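Local coordinates for protein putative tryptophan halogenase (Xanthomonas campestris pv. campestris, PDB 6Y1W) that is a flavin-dependent halogenase of the tryptophan halogenase family, which probably uses FAD in a monooxygenase-type reaction to halogenate its substrate, at residues Trp97-Arg102 with Thr399-Thr404; Phe391-Tyr396 with Ala411-Pro416. One frame throughout, in Å; residues are numbered along the deposited sequence. Where two conformers were deposited one is given.

How the contacts relate
From the N terminus, strand 91-99 is reached first, and its end turns into strand 102-107 through 97-102. Some 270 residues later comes helix 371-397, then the loop 399-404, helix 405-412 and the link 413-416. Contact 1 closes the long loop of 296 residues by bringing 399-404 back to the edge of the seven-stranded sheet; contact 2 closes a short one, 14 residues between its ends, as 411-416 folds back on 391-396. Because 399-404 lies between the segments of contact 2, the two closures cross rather than nest. Their centres are about 14 Å apart and they touch: Trp97 CZ3 lies 3.9 Å from Tyr396 CE1, which ties the sheet edge to the end of helix 371-397.

Contact 1. Residues Trp97-Arg102 with Thr399-Thr404; sequences WRDVDR and TDRRDT. With BUD ((2S,3S)-butane-2,3-diol), chain J.
Arg98 and Asp400 carry the charged part: the NE of Arg98 bonds OD2 of Asp400 at 3.0 Å, nearly straight at 168° and in the guanidinium plane, but meets the carboxylate from above. The guanidinium of Arg102 overlaps that of Arg98 with an offset, its NH2 lying above the rim of the Arg98 group, and its NH1 shares a water with Asp400 OD2; the nearby carboxylate probably eases the pairing of two cations.

Backbone-centred bonds set the register. Asp400 N donates to Arg98 O at 2.8 Å, while Thr399 OG1, anti to its backbone N (chi1 -179°), gives its proton to Trp97 O at 2.8 Å. The same OG1 accepts from Arg401 N at 2.9 Å, an ST turn. Facing it, a type II turn from Asp99 to Arg102 makes the tip of the hairpin joining strands 91-99 and 102-107, at the edge of the seven-stranded sheet.

Apolar contact falls to Arg401: its CG packs 3.6 Å from Asp99 CA, and Val100 CG2 sits over one face of the guanidinium, offset toward its rim. The rotation of that group is fixed by NE and NH2, which grip Asp403 side-on through the syn lone pairs, while NH2 also donates to butanediol O2 at 2.9 Å.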
# COMPACT_ATOMS: atom_id res chain seq x y z
N TRP A 97 4.76 -19.26 -23.83
CA TRP A 97 3.51 -18.90 -23.16
C TRP A 97 2.64 -18.02 -24.05
O TRP A 97 1.45 -18.31 -24.25
CB TRP A 97 3.81 -18.19 -21.81
CG TRP A 97 4.33 -19.15 -20.77
CD1 TRP A 97 5.62 -19.56 -20.59
CD2 TRP A 97 3.55 -19.83 -19.77
NE1 TRP A 97 5.69 -20.48 -19.58
CE2 TRP A 97 4.45 -20.67 -19.05
CE3 TRP A 97 2.20 -19.83 -19.42
CZ2 TRP A 97 4.04 -21.49 -18.01
CZ3 TRP A 97 1.78 -20.66 -18.40
CH2 TRP A 97 2.70 -21.48 -17.70
N ARG A 98 3.22 -16.92 -24.56
CA ARG A 98 2.47 -16.05 -25.46
C ARG A 98 2.00 -16.84 -26.68
O ARG A 98 0.83 -16.79 -27.05
CB ARG A 98 3.33 -14.86 -25.88
CG ARG A 98 2.48 -13.84 -26.66
CD ARG A 98 3.15 -13.27 -27.85
NE ARG A 98 2.19 -12.42 -28.57
CZ ARG A 98 2.41 -11.14 -28.84
NH1 ARG A 98 3.54 -10.58 -28.43
NH2 ARG A 98 1.50 -10.43 -29.49
N ASP A 99 2.91 -17.59 -27.29
CA ASP A 99 2.58 -18.53 -28.35
C ASP A 99 3.78 -19.44 -28.47
O ASP A 99 4.84 -19.17 -27.90
CB ASP A 99 2.29 -17.80 -29.67
CG ASP A 99 1.41 -18.60 -30.60
OD1 ASP A 99 1.20 -19.83 -30.35
OD2 ASP A 99 0.91 -17.97 -31.57
N VAL A 100 3.62 -20.54 -29.23
CA VAL A 100 4.78 -21.35 -29.56
C VAL A 100 5.83 -20.46 -30.19
O VAL A 100 5.55 -19.64 -31.07
CB VAL A 100 4.39 -22.49 -30.51
CG1 VAL A 100 5.63 -23.31 -30.88
CG2 VAL A 100 3.35 -23.37 -29.83
N ASP A 101 7.06 -20.64 -29.72
CA ASP A 101 8.27 -19.95 -30.16
C ASP A 101 8.25 -18.46 -29.90
O ASP A 101 9.02 -17.73 -30.50
CB ASP A 101 8.55 -20.21 -31.65
CG ASP A 101 8.87 -21.65 -31.93
OD1 ASP A 101 9.51 -22.32 -31.10
OD2 ASP A 101 8.43 -22.11 -32.99
N ARG A 102 7.39 -17.96 -29.01
CA ARG A 102 7.42 -16.56 -28.61
C ARG A 102 7.68 -16.50 -27.12
O ARG A 102 6.84 -16.95 -26.33
CB ARG A 102 6.11 -15.85 -28.95
CG ARG A 102 5.87 -15.90 -30.47
CD ARG A 102 4.76 -15.00 -30.91
NE ARG A 102 5.18 -13.59 -30.94
CZ ARG A 102 4.41 -12.62 -31.43
NH1 ARG A 102 3.20 -12.93 -31.92
NH2 ARG A 102 4.83 -11.36 -31.43
N THR A 399 -2.94 -15.56 -23.58
CA THR A 399 -2.14 -16.37 -24.49
C THR A 399 -2.77 -16.29 -25.87
O THR A 399 -3.99 -16.17 -25.99
CB THR A 399 -2.02 -17.85 -24.06
OG1 THR A 399 -1.20 -18.53 -25.02
CG2 THR A 399 -3.40 -18.54 -23.98
N ASP A 400 -1.91 -16.35 -26.90
CA ASP A 400 -2.36 -16.53 -28.28
C ASP A 400 -2.57 -18.00 -28.64
O ASP A 400 -3.12 -18.30 -29.72
CB ASP A 400 -1.35 -15.95 -29.28
CG ASP A 400 -1.18 -14.45 -29.16
OD1 ASP A 400 -2.05 -13.75 -28.57
OD2 ASP A 400 -0.17 -13.96 -29.68
N ARG A 401 -2.17 -18.91 -27.77
CA ARG A 401 -2.18 -20.33 -28.11
C ARG A 401 -3.60 -20.86 -28.23
O ARG A 401 -4.43 -20.68 -27.33
CB ARG A 401 -1.41 -21.12 -27.06
CG ARG A 401 0.09 -20.75 -27.07
CD ARG A 401 0.91 -21.73 -26.20
NE ARG A 401 0.94 -23.10 -26.73
CZ ARG A 401 1.81 -24.03 -26.33
NH1 ARG A 401 2.72 -23.74 -25.40
NH2 ARG A 401 1.74 -25.28 -26.82
N ARG A 402 -3.85 -21.59 -29.33
CA ARG A 402 -5.08 -22.36 -29.50
C ARG A 402 -4.75 -23.75 -30.02
O ARG A 402 -5.63 -24.44 -30.58
CB ARG A 402 -6.06 -21.65 -30.46
CG ARG A 402 -6.37 -20.21 -30.08
CD ARG A 402 -7.23 -20.10 -28.82
NE ARG A 402 -7.66 -18.73 -28.60
CZ ARG A 402 -6.97 -17.80 -27.94
NH1 ARG A 402 -7.48 -16.57 -27.82
NH2 ARG A 402 -5.79 -18.11 -27.40
N ASP A 403 -3.52 -24.19 -29.82
CA ASP A 403 -3.03 -25.39 -30.49
C ASP A 403 -3.34 -26.67 -29.76
O ASP A 403 -3.10 -27.74 -30.33
CB ASP A 403 -1.52 -25.31 -30.74
CG ASP A 403 -0.71 -25.02 -29.45
OD1 ASP A 403 -0.78 -23.87 -28.98
OD2 ASP A 403 -0.03 -25.94 -28.92
N THR A 404 -3.81 -26.63 -28.50
CA THR A 404 -4.28 -27.81 -27.79
C THR A 404 -5.57 -27.43 -27.08
O THR A 404 -5.88 -26.23 -26.89
CB THR A 404 -3.27 -28.34 -26.75
OG1 THR A 404 -3.20 -27.40 -25.65
CG2 THR A 404 -1.89 -28.54 -27.35
C1 BUD J . 6.73 -27.60 -28.98
O1 BUD J . 5.03 -29.06 -28.00
C2 BUD J . 5.81 -27.91 -27.80
O2 BUD J . 3.85 -27.22 -26.73
C3 BUD J . 4.82 -26.77 -27.62
C4 BUD J . 5.50 -25.55 -27.00
O HOH W 1 -1.51 -10.99 -29.05
O HOH W 2 1.23 -15.18 -31.68
O HOH W 3 -0.16 -22.03 -31.13
O HOH W 4 -2.12 -18.82 -32.28

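Contact 2. Residues Phe391-Tyr396 with Ala411-Pro416; sequences FVILHY and ASMEIP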
# COMPACT_ATOMS: atom_id res chain seq x y z
N PHE A 391 -2.48 -13.34 -10.49
CA PHE A 391 -1.31 -13.22 -11.34
C PHE A 391 -0.93 -14.57 -11.95
O PHE A 391 -0.44 -14.62 -13.10
CB PHE A 391 -0.15 -12.63 -10.53
CG PHE A 391 0.91 -11.95 -11.40
CD1 PHE A 391 0.78 -10.60 -11.72
CD2 PHE A 391 2.01 -12.66 -11.88
CE1 PHE A 391 1.74 -9.97 -12.53
CE2 PHE A 391 2.96 -12.05 -12.67
CZ PHE A 391 2.84 -10.70 -13.00
N VAL A 392 -1.11 -15.66 -11.20
CA VAL A 392 -0.87 -16.99 -11.74
C VAL A 392 -1.88 -17.28 -12.83
O VAL A 392 -1.52 -17.76 -13.92
CB VAL A 392 -0.92 -18.02 -10.60
CG1 VAL A 392 -0.90 -19.48 -11.14
CG2 VAL A 392 0.24 -17.76 -9.60
N ILE A 393 -3.15 -16.92 -12.60
CA ILE A 393 -4.18 -17.12 -13.64
C ILE A 393 -3.83 -16.34 -14.89
O ILE A 393 -4.01 -16.84 -16.03
CB ILE A 393 -5.55 -16.70 -13.11
CG1 ILE A 393 -5.99 -17.65 -12.00
CG2 ILE A 393 -6.60 -16.80 -14.23
CD1 ILE A 393 -7.20 -17.14 -11.20
N LEU A 394 -3.31 -15.12 -14.73
CA LEU A 394 -2.91 -14.32 -15.87
C LEU A 394 -1.98 -15.07 -16.82
O LEU A 394 -2.13 -14.98 -18.04
CB LEU A 394 -2.24 -13.05 -15.35
CG LEU A 394 -1.53 -12.22 -16.38
CD1 LEU A 394 -2.49 -11.64 -17.45
CD2 LEU A 394 -0.79 -11.09 -15.69
N HIS A 395 -1.05 -15.85 -16.27
CA HIS A 395 -0.10 -16.56 -17.13
C HIS A 395 -0.79 -17.54 -18.07
O HIS A 395 -0.33 -17.74 -19.20
CB HIS A 395 0.93 -17.29 -16.27
CG HIS A 395 2.11 -16.45 -15.89
ND1 HIS A 395 2.95 -15.90 -16.84
CD2 HIS A 395 2.58 -16.05 -14.68
CE1 HIS A 395 3.91 -15.21 -16.23
NE2 HIS A 395 3.72 -15.29 -14.92
N TYR A 396 -1.87 -18.18 -17.62
CA TYR A 396 -2.58 -19.16 -18.44
C TYR A 396 -3.60 -18.50 -19.35
O TYR A 396 -3.84 -19.00 -20.46
CB TYR A 396 -3.29 -20.19 -17.55
CG TYR A 396 -2.32 -21.18 -16.96
CD1 TYR A 396 -1.84 -22.23 -17.71
CD2 TYR A 396 -1.90 -21.08 -15.62
CE1 TYR A 396 -0.97 -23.17 -17.18
CE2 TYR A 396 -1.01 -22.02 -15.10
CZ TYR A 396 -0.56 -23.06 -15.88
OH TYR A 396 0.30 -24.02 -15.41
N ALA A 411 -7.64 -20.08 -22.53
CA ALA A 411 -7.92 -18.79 -23.14
C ALA A 411 -9.39 -18.41 -23.05
O ALA A 411 -9.72 -17.21 -23.05
CB ALA A 411 -7.45 -18.82 -24.61
N SER A 412 -10.28 -19.40 -22.99
CA SER A 412 -11.72 -19.14 -23.09
C SER A 412 -12.45 -19.19 -21.74
O SER A 412 -13.61 -18.77 -21.67
CB SER A 412 -12.35 -20.16 -24.06
OG SER A 412 -12.43 -21.44 -23.47
N MET A 413 -11.78 -19.63 -20.68
CA MET A 413 -12.43 -19.79 -19.37
C MET A 413 -12.88 -18.44 -18.82
O MET A 413 -12.28 -17.39 -19.10
CB MET A 413 -11.46 -20.47 -18.40
CG MET A 413 -10.27 -19.61 -18.04
SD MET A 413 -9.18 -20.44 -16.83
CE MET A 413 -7.80 -19.33 -16.87
N GLU A 414 -13.91 -18.47 -17.96
CA GLU A 414 -14.21 -17.28 -17.17
C GLU A 414 -13.11 -17.06 -16.13
O GLU A 414 -12.47 -18.01 -15.70
CB GLU A 414 -15.55 -17.45 -16.46
CG GLU A 414 -16.71 -17.66 -17.42
CD GLU A 414 -16.88 -16.50 -18.38
OE1 GLU A 414 -17.01 -15.35 -17.90
OE2 GLU A 414 -16.87 -16.74 -19.61
N ILE A 415 -12.88 -15.80 -15.78
CA ILE A 415 -11.81 -15.45 -14.83
C ILE A 415 -12.37 -14.55 -13.74
O ILE A 415 -13.44 -13.93 -13.89
CB ILE A 415 -10.62 -14.78 -15.54
CG1 ILE A 415 -11.10 -13.56 -16.35
CG2 ILE A 415 -9.88 -15.85 -16.37
CD1 ILE A 415 -9.94 -12.56 -16.77
N PRO A 416 -11.65 -14.42 -12.62
CA PRO A 416 -12.11 -13.50 -11.56
C PRO A 416 -12.22 -12.08 -12.08
O PRO A 416 -11.38 -11.60 -12.85
CB PRO A 416 -11.02 -13.61 -10.48
CG PRO A 416 -10.34 -14.93 -10.74
CD PRO A 416 -10.39 -15.08 -12.26
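Ile393 is the bump of this contact, and the residues that follow helix 405-412 provide the hollow that takes it. Its CG2 methyl stands 3.8 Å from Met413 CE and 4.0 Å from Ile415 CG2. Met413 CE and the branch methyl Ile415 CG2 are themselves 4.1 Å apart, so the three form a nearly equilateral triangle, with Ile393 seated in the notch between the others. The placement follows from the torsions: at chi1 -67° the CG2 of Ile393 lies anti to the backbone N, while CG1 carries CD1 onward in the other direction. Met413 reaches the notch because its side chain runs straight beyond CG, delivering CE and not the sulfur to the isoleucine.

The CD1 end of Ile393 abuts the outer edge of the proline ring at its CG-CD bond, 3.9 Å from Pro416 CG and equally far from Pro416 CD. Leu419 of helix 417-429 and Trp243 also touch Ile393.

Toward the other end, Tyr396 and Ala411 come together only loosely, through their backbones, Tyr396 O lying 4.5 Å from Ala411 N. Tyr396 sends its ring away from this interface, and its OH bonds Glu344.

Ile393 thus pairs with Ile415 and Tyr396 with Ala411, the order reversed, as expected where a connection doubles back along a helix. This is a helix-loop-helix link between 405-412 and 417-429, laid over the side of helix 371-397, whose His395 bonds Glu347, a predicted tryptophan-binding residue.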